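Local atomic coordinates of terminal oxygenase component of carbazole 1,9a-dioxygenase (Sphingomonas, PDB entry 3GKQ), a protein that serves as the Rieske non-haem iron terminal oxygenase of carbazole 1,9a-dioxygenase, probably using electrons from a ferredoxin to add dioxygen to carbazole. Residues Tyr33-Ser38 against Gly134-Phe139; Asp197-Ala202 against Gly255-Ala260; Phe284-Pro289 against Leu298-Arg303. All blocks are in the same frame, centred on the assembly; numbering follows the deposited sequence.

Contact 1 (Tyr33-Ser38 against Gly134-Phe139); sequences YPVRLS and GLVFLF
P34 lies over one face of the F137 phenyl ring. Its CB sits 3.9 Å from the ring centroid and 23° off the ring normal, a CH-pi contact displaced toward the rim. P34 CD also approaches this ring, lying 3.7 Å from F137 CE2, so two methylenes of the pyrrolidine cover the CD2-CE2 side. The ring is put there by a first torsion of -67°, with F137 CG anti to the carbonyl carbon. P34 and F137 form an antiparallel non-hydrogen-bonded pair, so the missing N-H of the proline costs no bond to this neighbour. On its two sides, the Y33-L138 pair exchanges both backbone hydrogen bonds, and V35 N donates to V136 O at 2.9 Å. These strands, 31-35 and 135-140, are two of the three in an antiparallel sheet whose other edge is strand 129-132; the 33-38 segment belongs to the Rieske [2Fe-2S] part of the chain. V35 reaches the partner strand through both methyls: CG2 meets V136 CG1 at 3.8 Å, and CG1 meets L138 CD1 at 4.0 Å, the valine and leucine side chains crossing at about a right angle. L51 of strand 47-51 touches V35 and L138 as well. Past the corner at R36, L37 and L135 meet methyl to methyl; their CD2 atoms are 3.5 Å apart, tighter than ordinary van der Waals contact. S38 N then closes on G134 O at 2.8 Å, while S38 OG bonds to the carboxylate of E131.

Contact 2 (Asp197-Ala202 against Gly255-Ala260); sequences DGNDIA and GSKMVA
K257 and N199 meet at nearly right angles, the lysine running past the asparagine with its chain extended beyond CG. Its NZ donates to N199 OD1 at 2.7 Å, approaching 28° out of the amide carbonyl plane, while CD passes N199 O at 3.1 Å. Between the backbones, D200 O accepts K257 N at 3.0 Å, and A202 N returns a bond to K257 O at 3.1 Å. That reciprocal pair makes a single bridge between I201 and K257, joining the chain just beyond helix 194-198 to the loop between strands 247-251 and 262-266 in the catalytic, Bet v 1-like part of the protein. D200 CG is anti to the backbone N (chi1 -177°), which carries OD2 to S256 N at 3.0 Å, met from above the carboxylate plane. Water 1 links D200 OD1 to S256 OG. Farther in, I201 CG1 packs on V259 CG2 at 4.0 Å. The second shell is D278, whose OD2 takes both a salt bridge from K257 NZ and a hydrogen bond from N199 ND2. A leucine in place of this lysine would probably leave N199 OD1 without its donor and the D278 carboxylate without its counter-charge.

Contact 3 (Phe284-Pro289 against Leu298-Arg303); sequences FEWYVP and LQMLGR
F284 and M300, and W286 and L298, are the two hydrogen-bonded pairs of a beta hairpin made by strands 282-289 and 294-304. The hairpin lies next to edge strand 161-170 in the large antiparallel sheet of the catalytic domain, a Bet v 1-like fold, and its short strand axes run 165° apart. Four backbone bonds hold the strands together. F284 N reaches M300 O at 2.8 Å, and M300 N answers to F284 O. W286 N donates to L298 O, and L298 N returns to W286 O at 3.0 Å. Between the two pairs, E285 CA makes a C-H...O contact with L298 O at 3.2 Å.

Apolar contacts gather on the face that carries F284, W286, L298 and M300. W286 and L298 lie side by side and point the same way, their CB atoms 3.8 Å apart. M300 crosses W286 obliquely, and its CG comes within 3.7 Å of W286 CZ3. The methionine chain bends at chi2 and chi3, and its end leads away from the F284-P289 strand. M300 O and G302 N lie at the edge of the F284 ring, near its plane, and F156 meets both F284 and W286 edge-to-face.

Polar side chains occupy the other face. E285 and Q299 run alongside each other, their carboxylate and amide planes 62° apart, with E285 OE2 4.2 Å from Q299 CG. Each has its own partners: Q299 OE1 is bonded to Q166 and R168 of the adjoining edge strand, and E285 OE2 to Y297 OH. The other carboxylate oxygen, E285 OE1, accepts Y287 OH at 2.6 Å, on its anti side and 16° out of the carboxylate plane.

Overall arrangement
Contacts 1 and 3, with centres 11 Å apart, are pressed together: P34 CD touches W286 CD1 at 3.3 Å, and L135 CD1 touches M300 CE at 3.6 Å. The small sheet of contact 1 thus packs on the apolar face of the hairpin in contact 3. The cluster ligands C72, H74, C93 and H96 all fall in the sequence between the segments of contact 1. The opposite face of the hairpin turns to the iron held by H186, H190 and D334, with the E285 side chain about 6 Å from the iron. Contact 2 stands apart, nearest atoms about 8 Å from contact 3. The side chain of V259 in contact 2 lies about 11 Å from the bound iron.

Contact 1 (Tyr33-Ser38 against Gly134-Phe139)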
ATOM      1  N   TYR A  33      28.032  -8.698  -8.747  1.00 25.69           N
ATOM      2  CA  TYR A  33      27.377  -7.416  -8.541  1.00 25.64           C
ATOM      3  C   TYR A  33      27.986  -6.710  -7.337  1.00 25.71           C
ATOM      4  O   TYR A  33      28.210  -7.329  -6.300  1.00 26.18           O
ATOM      5  CB  TYR A  33      25.883  -7.612  -8.261  1.00 25.38           C
ATOM      6  CG  TYR A  33      25.063  -8.100  -9.434  1.00 27.69           C
ATOM      7  CD1 TYR A  33      24.569  -7.207 -10.388  1.00 24.90           C
ATOM      8  CD2 TYR A  33      24.768  -9.455  -9.583  1.00 26.43           C
ATOM      9  CE1 TYR A  33      23.796  -7.654 -11.462  1.00 27.15           C
ATOM     10  CE2 TYR A  33      24.002  -9.914 -10.647  1.00 27.53           C
ATOM     11  CZ  TYR A  33      23.518  -9.008 -11.582  1.00 27.97           C
ATOM     12  OH  TYR A  33      22.760  -9.463 -12.631  1.00 26.47           O
ATOM     13  N   PRO A  34      28.275  -5.408  -7.463  1.00 26.03           N
ATOM     14  CA  PRO A  34      28.846  -4.661  -6.339  1.00 26.81           C
ATOM     15  C   PRO A  34      27.660  -4.289  -5.446  1.00 27.26           C
ATOM     16  O   PRO A  34      26.596  -3.938  -5.953  1.00 28.42           O
ATOM     17  CB  PRO A  34      29.472  -3.448  -7.019  1.00 26.08           C
ATOM     18  CG  PRO A  34      28.531  -3.188  -8.164  1.00 26.06           C
ATOM     19  CD  PRO A  34      28.254  -4.589  -8.691  1.00 26.64           C
ATOM     20  N   VAL A  35      27.823  -4.364  -4.129  1.00 28.00           N
ATOM     21  CA  VAL A  35      26.710  -4.050  -3.241  1.00 29.58           C
ATOM     22  C   VAL A  35      26.975  -2.957  -2.218  1.00 31.40           C
ATOM     23  O   VAL A  35      26.038  -2.335  -1.713  1.00 29.39           O
ATOM     24  CB  VAL A  35      26.240  -5.303  -2.471  1.00 30.57           C
ATOM     25  CG1 VAL A  35      25.755  -6.357  -3.449  1.00 32.52           C
ATOM     26  CG2 VAL A  35      27.381  -5.852  -1.620  1.00 30.88           C
ATOM     27  N   ARG A  36      28.246  -2.713  -1.916  1.00 30.65           N
ATOM     28  CA  ARG A  36      28.581  -1.706  -0.919  1.00 33.06           C
ATOM     29  C   ARG A  36      30.029  -1.239  -1.094  1.00 33.54           C
ATOM     30  O   ARG A  36      30.840  -1.914  -1.736  1.00 31.68           O
ATOM     31  CB  ARG A  36      28.388  -2.320   0.477  1.00 36.29           C
ATOM     32  CG  ARG A  36      27.853  -1.384   1.547  1.00 41.53           C
ATOM     33  CD  ARG A  36      26.383  -1.633   1.872  1.00 39.42           C
ATOM     34  NE  ARG A  36      25.502  -1.193   0.800  1.00 45.45           N
ATOM     35  CZ  ARG A  36      24.175  -1.216   0.858  1.00 45.68           C
ATOM     36  NH1 ARG A  36      23.553  -1.658   1.945  1.00 45.66           N
ATOM     37  NH2 ARG A  36      23.464  -0.796  -0.178  1.00 48.81           N
ATOM     38  N   LEU A  37      30.345  -0.073  -0.541  1.00 32.73           N
ATOM     39  CA  LEU A  37      31.705   0.449  -0.605  1.00 34.74           C
ATOM     40  C   LEU A  37      32.483  -0.257   0.503  1.00 34.39           C
ATOM     41  O   LEU A  37      31.929  -0.525   1.569  1.00 32.65           O
ATOM     42  CB  LEU A  37      31.710   1.963  -0.363  1.00 34.55           C
ATOM     43  CG  LEU A  37      30.850   2.804  -1.310  1.00 35.27           C
ATOM     44  CD1 LEU A  37      30.866   4.259  -0.877  1.00 34.99           C
ATOM     45  CD2 LEU A  37      31.368   2.660  -2.730  1.00 36.23           C
ATOM     46  N   SER A  38      33.753  -0.563   0.256  1.00 35.27           N
ATOM     47  CA  SER A  38      34.580  -1.246   1.251  1.00 36.70           C
ATOM     48  C   SER A  38      34.490  -0.619   2.639  1.00 37.41           C
ATOM     49  O   SER A  38      34.390  -1.325   3.643  1.00 37.46           O
ATOM     50  CB  SER A  38      36.047  -1.266   0.808  1.00 37.53           C
ATOM     51  OG  SER A  38      36.241  -2.125  -0.299  1.00 37.64           O
ATOM     52  N   GLY A 134      37.722  -0.516  -4.086  1.00 34.26           N
ATOM     53  CA  GLY A 134      36.890   0.045  -3.038  1.00 34.16           C
ATOM     54  C   GLY A 134      35.456  -0.452  -3.022  1.00 34.50           C
ATOM     55  O   GLY A 134      34.600   0.143  -2.371  1.00 35.12           O
ATOM     56  N   LEU A 135      35.191  -1.547  -3.724  1.00 33.79           N
ATOM     57  CA  LEU A 135      33.842  -2.104  -3.774  1.00 34.17           C
ATOM     58  C   LEU A 135      33.808  -3.574  -3.386  1.00 33.27           C
ATOM     59  O   LEU A 135      34.746  -4.322  -3.656  1.00 32.53           O
ATOM     60  CB  LEU A 135      33.261  -1.969  -5.185  1.00 32.32           C
ATOM     61  CG  LEU A 135      32.980  -0.572  -5.732  1.00 31.88           C
ATOM     62  CD1 LEU A 135      32.719  -0.662  -7.232  1.00 30.86           C
ATOM     63  CD2 LEU A 135      31.789   0.034  -5.004  1.00 30.74           C
ATOM     64  N   VAL A 136      32.719  -3.980  -2.747  1.00 33.72           N
ATOM     65  CA  VAL A 136      32.547  -5.375  -2.369  1.00 33.66           C
ATOM     66  C   VAL A 136      31.566  -5.995  -3.361  1.00 32.32           C
ATOM     67  O   VAL A 136      30.399  -5.600  -3.418  1.00 33.98           O
ATOM     68  CB  VAL A 136      31.985  -5.512  -0.931  1.00 35.63           C
ATOM     69  CG1 VAL A 136      30.806  -4.579  -0.740  1.00 41.28           C
ATOM     70  CG2 VAL A 136      31.542  -6.950  -0.676  1.00 34.94           C
ATOM     71  N   PHE A 137      32.049  -6.945  -4.156  1.00 30.64           N
ATOM     72  CA  PHE A 137      31.218  -7.631  -5.141  1.00 30.83           C
ATOM     73  C   PHE A 137      30.770  -8.992  -4.617  1.00 31.41           C
ATOM     74  O   PHE A 137      31.541  -9.700  -3.962  1.00 30.22           O
ATOM     75  CB  PHE A 137      31.983  -7.874  -6.444  1.00 29.90           C
ATOM     76  CG  PHE A 137      32.325  -6.627  -7.202  1.00 31.91           C
ATOM     77  CD1 PHE A 137      33.398  -5.828  -6.813  1.00 31.34           C
ATOM     78  CD2 PHE A 137      31.595  -6.271  -8.331  1.00 30.65           C
ATOM     79  CE1 PHE A 137      33.742  -4.692  -7.543  1.00 32.97           C
ATOM     80  CE2 PHE A 137      31.927  -5.136  -9.068  1.00 33.25           C
ATOM     81  CZ  PHE A 137      33.005  -4.344  -8.674  1.00 32.98           C
ATOM     82  N   LEU A 138      29.527  -9.355  -4.913  1.00 29.67           N
ATOM     83  CA  LEU A 138      28.997 -10.650  -4.511  1.00 29.53           C
ATOM     84  C   LEU A 138      28.600 -11.408  -5.769  1.00 30.18           C
ATOM     85  O   LEU A 138      28.127 -10.807  -6.736  1.00 30.69           O
ATOM     86  CB  LEU A 138      27.755 -10.492  -3.635  1.00 28.99           C
ATOM     87  CG  LEU A 138      27.844  -9.719  -2.322  1.00 31.17           C
ATOM     88  CD1 LEU A 138      26.500  -9.822  -1.605  1.00 28.63           C
ATOM     89  CD2 LEU A 138      28.964 -10.277  -1.454  1.00 27.53           C
ATOM     90  N   PHE A 139      28.805 -12.720  -5.771  1.00 30.51           N
ATOM     91  CA  PHE A 139      28.396 -13.523  -6.914  1.00 31.06           C
ATOM     92  C   PHE A 139      27.052 -14.144  -6.540  1.00 31.56           C
ATOM     93  O   PHE A 139      26.941 -14.828  -5.522  1.00 31.72           O
ATOM     94  CB  PHE A 139      29.404 -14.634  -7.211  1.00 31.67           C
ATOM     95  CG  PHE A 139      29.091 -15.411  -8.462  1.00 31.77           C
ATOM     96  CD1 PHE A 139      29.353 -14.870  -9.716  1.00 30.94           C
ATOM     97  CD2 PHE A 139      28.500 -16.672  -8.386  1.00 32.39           C
ATOM     98  CE1 PHE A 139      29.034 -15.566 -10.881  1.00 32.21           C
ATOM     99  CE2 PHE A 139      28.177 -17.380  -9.546  1.00 32.39           C
ATOM    100  CZ  PHE A 139      28.444 -16.823 -10.798  1.00 32.68           C
TER

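Contact 2 (Asp197-Ala202 against Gly255-Ala260)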
ATOM      1  N   ASP A 197      28.499  24.805 -17.614  1.00 38.42           N
ATOM      2  CA  ASP A 197      29.283  26.025 -17.455  1.00 40.23           C
ATOM      3  C   ASP A 197      30.379  25.736 -16.436  1.00 41.76           C
ATOM      4  O   ASP A 197      31.510  26.203 -16.574  1.00 42.52           O
ATOM      5  CB  ASP A 197      28.413  27.178 -16.947  1.00 37.85           C
ATOM      6  CG  ASP A 197      27.519  27.760 -18.023  1.00 37.64           C
ATOM      7  OD1 ASP A 197      27.647  27.364 -19.200  1.00 37.85           O
ATOM      8  OD2 ASP A 197      26.686  28.626 -17.690  1.00 40.34           O
ATOM      9  N   GLY A 198      30.029  24.945 -15.425  1.00 41.09           N
ATOM     10  CA  GLY A 198      30.967  24.597 -14.373  1.00 40.53           C
ATOM     11  C   GLY A 198      32.257  23.933 -14.821  1.00 40.88           C
ATOM     12  O   GLY A 198      33.248  23.970 -14.096  1.00 42.51           O
ATOM     13  N   ASN A 199      32.268  23.324 -16.000  1.00 41.00           N
ATOM     14  CA  ASN A 199      33.486  22.675 -16.462  1.00 40.79           C
ATOM     15  C   ASN A 199      33.705  22.827 -17.963  1.00 39.85           C
ATOM     16  O   ASN A 199      34.386  22.014 -18.586  1.00 39.23           O
ATOM     17  CB  ASN A 199      33.475  21.193 -16.066  1.00 43.08           C
ATOM     18  CG  ASN A 199      34.829  20.523 -16.263  1.00 45.11           C
ATOM     19  OD1 ASN A 199      35.867  21.090 -15.920  1.00 45.82           O
ATOM     20  ND2 ASN A 199      34.823  19.311 -16.804  1.00 44.56           N
ATOM     21  N   ASP A 200      33.123  23.877 -18.537  1.00 40.65           N
ATOM     22  CA  ASP A 200      33.264  24.171 -19.963  1.00 40.74           C
ATOM     23  C   ASP A 200      33.082  22.927 -20.833  1.00 40.32           C
ATOM     24  O   ASP A 200      33.881  22.656 -21.736  1.00 39.60           O
ATOM     25  CB  ASP A 200      34.641  24.808 -20.216  1.00 43.63           C
ATOM     26  CG  ASP A 200      34.850  25.212 -21.668  1.00 46.01           C
ATOM     27  OD1 ASP A 200      33.962  25.883 -22.236  1.00 45.52           O
ATOM     28  OD2 ASP A 200      35.906  24.860 -22.239  1.00 48.97           O
ATOM     29  N   ILE A 201      32.018  22.175 -20.557  1.00 39.09           N
ATOM     30  CA  ILE A 201      31.723  20.958 -21.306  1.00 37.13           C
ATOM     31  C   ILE A 201      30.899  21.231 -22.552  1.00 35.68           C
ATOM     32  O   ILE A 201      29.969  22.036 -22.528  1.00 37.59           O
ATOM     33  CB  ILE A 201      30.950  19.924 -20.429  1.00 39.49           C
ATOM     34  CG1 ILE A 201      31.934  18.954 -19.776  1.00 39.62           C
ATOM     35  CG2 ILE A 201      29.956  19.136 -21.271  1.00 38.83           C
ATOM     36  CD1 ILE A 201      32.814  19.580 -18.768  1.00 41.77           C
ATOM     37  N   ALA A 202      31.247  20.562 -23.643  1.00 33.13           N
ATOM     38  CA  ALA A 202      30.494  20.707 -24.878  1.00 34.34           C
ATOM     39  C   ALA A 202      29.405  19.628 -24.843  1.00 34.75           C
ATOM     40  O   ALA A 202      29.705  18.436 -24.910  1.00 35.34           O
ATOM     41  CB  ALA A 202      31.399  20.497 -26.077  1.00 32.71           C
ATOM     42  N   GLY A 255      31.332  24.017 -25.849  1.00 33.93           N
ATOM     43  CA  GLY A 255      32.375  24.112 -24.846  1.00 35.99           C
ATOM     44  C   GLY A 255      33.668  23.615 -25.456  1.00 36.17           C
ATOM     45  O   GLY A 255      33.677  23.199 -26.613  1.00 36.57           O
ATOM     46  N   SER A 256      34.759  23.650 -24.698  1.00 37.08           N
ATOM     47  CA  SER A 256      36.031  23.177 -25.230  1.00 40.08           C
ATOM     48  C   SER A 256      36.435  21.800 -24.703  1.00 41.06           C
ATOM     49  O   SER A 256      37.263  21.122 -25.311  1.00 41.83           O
ATOM     50  CB  SER A 256      37.133  24.202 -24.951  1.00 43.50           C
ATOM     51  OG  SER A 256      36.943  25.363 -25.747  1.00 44.72           O
ATOM     52  N   LYS A 257      35.851  21.381 -23.582  1.00 40.95           N
ATOM     53  CA  LYS A 257      36.161  20.060 -23.033  1.00 40.49           C
ATOM     54  C   LYS A 257      35.229  19.018 -23.638  1.00 40.14           C
ATOM     55  O   LYS A 257      34.013  19.070 -23.446  1.00 39.61           O
ATOM     56  CB  LYS A 257      36.026  20.057 -21.510  1.00 39.64           C
ATOM     57  CG  LYS A 257      37.083  20.878 -20.802  1.00 40.45           C
ATOM     58  CD  LYS A 257      37.056  20.636 -19.301  1.00 41.34           C
ATOM     59  CE  LYS A 257      38.191  21.375 -18.608  1.00 41.18           C
ATOM     60  NZ  LYS A 257      38.264  21.045 -17.162  1.00 40.44           N
ATOM     61  N   MET A 258      35.812  18.078 -24.379  1.00 39.61           N
ATOM     62  CA  MET A 258      35.057  17.021 -25.033  1.00 40.45           C
ATOM     63  C   MET A 258      34.973  15.770 -24.159  1.00 41.00           C
ATOM     64  O   MET A 258      35.992  15.158 -23.831  1.00 41.07           O
ATOM     65  CB  MET A 258      35.713  16.668 -26.370  1.00 41.09           C
ATOM     66  CG  MET A 258      36.076  17.881 -27.214  1.00 42.83           C
ATOM     67  SD  MET A 258      34.668  18.962 -27.515  1.00 44.32           S
ATOM     68  CE  MET A 258      33.957  18.180 -28.962  1.00 43.07           C
ATOM     69  N   VAL A 259      33.753  15.395 -23.789  1.00 40.48           N
ATOM     70  CA  VAL A 259      33.532  14.217 -22.956  1.00 39.65           C
ATOM     71  C   VAL A 259      32.536  13.269 -23.612  1.00 40.07           C
ATOM     72  O   VAL A 259      31.977  13.577 -24.667  1.00 38.82           O
ATOM     73  CB  VAL A 259      32.998  14.606 -21.561  1.00 39.16           C
ATOM     74  CG1 VAL A 259      34.077  15.333 -20.777  1.00 39.45           C
ATOM     75  CG2 VAL A 259      31.758  15.477 -21.702  1.00 37.49           C
ATOM     76  N   ALA A 260      32.314  12.120 -22.981  1.00 40.34           N
ATOM     77  CA  ALA A 260      31.383  11.127 -23.511  1.00 41.12           C
ATOM     78  C   ALA A 260      31.711  10.852 -24.974  1.00 41.35           C
ATOM     79  O   ALA A 260      30.845  10.940 -25.853  1.00 42.11           O
ATOM     80  CB  ALA A 260      29.944  11.624 -23.375  1.00 38.92           C
TER
HETATM   81  O   HOH W   1      35.744  27.243 -24.187  1.00 51.34           O
HETATM   82  O   HOH W   2      31.662  16.864 -25.184  1.00 38.05           O

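Contact 3 (Phe284-Pro289 against Leu298-Arg303)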
ATOM      1  N   PHE A 284      31.874   5.071 -14.374  1.00 30.77           N
ATOM      2  CA  PHE A 284      31.340   3.712 -14.431  1.00 30.41           C
ATOM      3  C   PHE A 284      30.063   3.695 -13.590  1.00 30.43           C
ATOM      4  O   PHE A 284      30.058   4.197 -12.464  1.00 31.30           O
ATOM      5  CB  PHE A 284      32.347   2.725 -13.833  1.00 30.47           C
ATOM      6  CG  PHE A 284      33.692   2.732 -14.510  1.00 32.79           C
ATOM      7  CD1 PHE A 284      33.936   1.925 -15.618  1.00 32.49           C
ATOM      8  CD2 PHE A 284      34.727   3.525 -14.019  1.00 33.71           C
ATOM      9  CE1 PHE A 284      35.194   1.904 -16.226  1.00 35.01           C
ATOM     10  CE2 PHE A 284      35.987   3.512 -14.622  1.00 33.76           C
ATOM     11  CZ  PHE A 284      36.220   2.698 -15.727  1.00 32.81           C
ATOM     12  N   GLU A 285      28.987   3.122 -14.124  1.00 29.84           N
ATOM     13  CA  GLU A 285      27.725   3.067 -13.386  1.00 29.96           C
ATOM     14  C   GLU A 285      27.108   1.673 -13.350  1.00 28.70           C
ATOM     15  O   GLU A 285      27.084   0.971 -14.358  1.00 28.68           O
ATOM     16  CB  GLU A 285      26.685   4.006 -14.001  1.00 31.65           C
ATOM     17  CG  GLU A 285      27.125   5.438 -14.200  1.00 36.62           C
ATOM     18  CD  GLU A 285      25.951   6.353 -14.496  1.00 38.94           C
ATOM     19  OE1 GLU A 285      25.044   5.943 -15.256  1.00 38.30           O
ATOM     20  OE2 GLU A 285      25.938   7.484 -13.968  1.00 40.08           O
ATOM     21  N   TRP A 286      26.604   1.293 -12.178  1.00 27.85           N
ATOM     22  CA  TRP A 286      25.929   0.010 -11.979  1.00 26.13           C
ATOM     23  C   TRP A 286      24.483   0.321 -11.599  1.00 26.13           C
ATOM     24  O   TRP A 286      24.201   1.354 -10.989  1.00 24.77           O
ATOM     25  CB  TRP A 286      26.572  -0.786 -10.837  1.00 27.07           C
ATOM     26  CG  TRP A 286      27.732  -1.661 -11.237  1.00 28.99           C
ATOM     27  CD1 TRP A 286      27.688  -2.991 -11.541  1.00 27.83           C
ATOM     28  CD2 TRP A 286      29.108  -1.272 -11.346  1.00 28.00           C
ATOM     29  NE1 TRP A 286      28.951  -3.458 -11.827  1.00 27.11           N
ATOM     30  CE2 TRP A 286      29.843  -2.421 -11.714  1.00 29.20           C
ATOM     31  CE3 TRP A 286      29.792  -0.060 -11.167  1.00 29.73           C
ATOM     32  CZ2 TRP A 286      31.229  -2.400 -11.906  1.00 29.23           C
ATOM     33  CZ3 TRP A 286      31.170  -0.035 -11.359  1.00 29.45           C
ATOM     34  CH2 TRP A 286      31.873  -1.200 -11.724  1.00 30.86           C
ATOM     35  N   TYR A 287      23.577  -0.575 -11.972  1.00 25.07           N
ATOM     36  CA  TYR A 287      22.159  -0.444 -11.666  1.00 24.79           C
ATOM     37  C   TYR A 287      21.808  -1.821 -11.118  1.00 25.42           C
ATOM     38  O   TYR A 287      21.224  -2.646 -11.813  1.00 25.65           O
ATOM     39  CB  TYR A 287      21.373  -0.173 -12.946  1.00 25.00           C
ATOM     40  CG  TYR A 287      21.998   0.894 -13.805  1.00 27.29           C
ATOM     41  CD1 TYR A 287      21.813   2.247 -13.521  1.00 28.74           C
ATOM     42  CD2 TYR A 287      22.815   0.551 -14.877  1.00 29.27           C
ATOM     43  CE1 TYR A 287      22.435   3.236 -14.291  1.00 30.63           C
ATOM     44  CE2 TYR A 287      23.440   1.526 -15.647  1.00 30.99           C
ATOM     45  CZ  TYR A 287      23.246   2.862 -15.350  1.00 31.38           C
ATOM     46  OH  TYR A 287      23.868   3.819 -16.118  1.00 33.40           O
ATOM     47  N   VAL A 288      22.189  -2.053  -9.868  1.00 25.49           N
ATOM     48  CA  VAL A 288      21.980  -3.334  -9.218  1.00 24.71           C
ATOM     49  C   VAL A 288      20.568  -3.538  -8.712  1.00 24.65           C
ATOM     50  O   VAL A 288      20.075  -2.784  -7.871  1.00 23.97           O
ATOM     51  CB  VAL A 288      22.967  -3.514  -8.043  1.00 25.17           C
ATOM     52  CG1 VAL A 288      22.887  -4.936  -7.510  1.00 22.88           C
ATOM     53  CG2 VAL A 288      24.385  -3.187  -8.506  1.00 24.62           C
ATOM     54  N   PRO A 289      19.896  -4.578  -9.217  1.00 23.28           N
ATOM     55  CA  PRO A 289      18.524  -4.863  -8.792  1.00 24.02           C
ATOM     56  C   PRO A 289      18.474  -5.091  -7.282  1.00 23.32           C
ATOM     57  O   PRO A 289      19.314  -5.802  -6.744  1.00 23.86           O
ATOM     58  CB  PRO A 289      18.175  -6.150  -9.548  1.00 22.79           C
ATOM     59  CG  PRO A 289      19.125  -6.174 -10.709  1.00 24.47           C
ATOM     60  CD  PRO A 289      20.400  -5.623 -10.122  1.00 24.41           C
ATOM     61  N   LEU A 298      24.927   2.863  -8.481  1.00 28.96           N
ATOM     62  CA  LEU A 298      26.317   3.014  -8.051  1.00 30.29           C
ATOM     63  C   LEU A 298      27.080   3.844  -9.084  1.00 31.18           C
ATOM     64  O   LEU A 298      27.158   3.463 -10.251  1.00 30.41           O
ATOM     65  CB  LEU A 298      26.965   1.633  -7.939  1.00 30.48           C
ATOM     66  CG  LEU A 298      27.948   1.266  -6.821  1.00 34.90           C
ATOM     67  CD1 LEU A 298      29.008   0.347  -7.413  1.00 32.83           C
ATOM     68  CD2 LEU A 298      28.600   2.491  -6.212  1.00 32.80           C
ATOM     69  N   GLN A 299      27.646   4.966  -8.650  1.00 31.95           N
ATOM     70  CA  GLN A 299      28.397   5.853  -9.539  1.00 32.07           C
ATOM     71  C   GLN A 299      29.871   5.860  -9.163  1.00 32.08           C
ATOM     72  O   GLN A 299      30.224   6.320  -8.082  1.00 33.08           O
ATOM     73  CB  GLN A 299      27.873   7.281  -9.423  1.00 32.69           C
ATOM     74  CG  GLN A 299      26.439   7.474  -9.835  1.00 32.23           C
ATOM     75  CD  GLN A 299      25.901   8.815  -9.391  1.00 32.98           C
ATOM     76  OE1 GLN A 299      25.647   9.033  -8.204  1.00 31.10           O
ATOM     77  NE2 GLN A 299      25.737   9.731 -10.342  1.00 32.14           N
ATOM     78  N   MET A 300      30.724   5.361 -10.053  1.00 31.23           N
ATOM     79  CA  MET A 300      32.157   5.328  -9.785  1.00 32.01           C
ATOM     80  C   MET A 300      32.912   6.224 -10.760  1.00 32.97           C
ATOM     81  O   MET A 300      32.598   6.268 -11.952  1.00 32.90           O
ATOM     82  CB  MET A 300      32.712   3.902  -9.919  1.00 32.07           C
ATOM     83  CG  MET A 300      31.924   2.815  -9.192  1.00 31.17           C
ATOM     84  SD  MET A 300      31.670   3.135  -7.452  1.00 33.75           S
ATOM     85  CE  MET A 300      33.341   2.895  -6.815  1.00 29.35           C
ATOM     86  N   LEU A 301      33.903   6.944 -10.245  1.00 33.88           N
ATOM     87  CA  LEU A 301      34.738   7.804 -11.075  1.00 33.84           C
ATOM     88  C   LEU A 301      36.163   7.282 -10.962  1.00 34.94           C
ATOM     89  O   LEU A 301      36.667   7.048  -9.861  1.00 35.18           O
ATOM     90  CB  LEU A 301      34.678   9.262 -10.610  1.00 32.41           C
ATOM     91  CG  LEU A 301      33.371  10.019 -10.868  1.00 32.49           C
ATOM     92  CD1 LEU A 301      33.565  11.480 -10.516  1.00 32.15           C
ATOM     93  CD2 LEU A 301      32.959   9.883 -12.332  1.00 29.96           C
ATOM     94  N   GLY A 302      36.805   7.080 -12.103  1.00 34.32           N
ATOM     95  CA  GLY A 302      38.162   6.579 -12.083  1.00 35.82           C
ATOM     96  C   GLY A 302      39.140   7.509 -12.768  1.00 36.46           C
ATOM     97  O   GLY A 302      38.778   8.238 -13.695  1.00 35.80           O
ATOM     98  N   ARG A 303      40.382   7.491 -12.296  1.00 38.45           N
ATOM     99  CA  ARG A 303      41.440   8.312 -12.873  1.00 41.08           C
ATOM    100  C   ARG A 303      42.755   7.559 -12.813  1.00 41.77           C
ATOM    101  O   ARG A 303      43.140   7.044 -11.761  1.00 41.96           O
ATOM    102  CB  ARG A 303      41.591   9.638 -12.125  1.00 40.86           C
ATOM    103  CG  ARG A 303      42.837  10.423 -12.548  1.00 43.76           C
ATOM    104  CD  ARG A 303      42.967  11.744 -11.809  1.00 44.48           C
ATOM    105  NE  ARG A 303      42.020  12.737 -12.305  1.00 47.75           N
ATOM    106  CZ  ARG A 303      41.777  13.902 -11.715  1.00 49.44           C
ATOM    107  NH1 ARG A 303      42.413  14.229 -10.594  1.00 49.39           N
ATOM    108  NH2 ARG A 303      40.896  14.743 -12.245  1.00 49.04           N
TER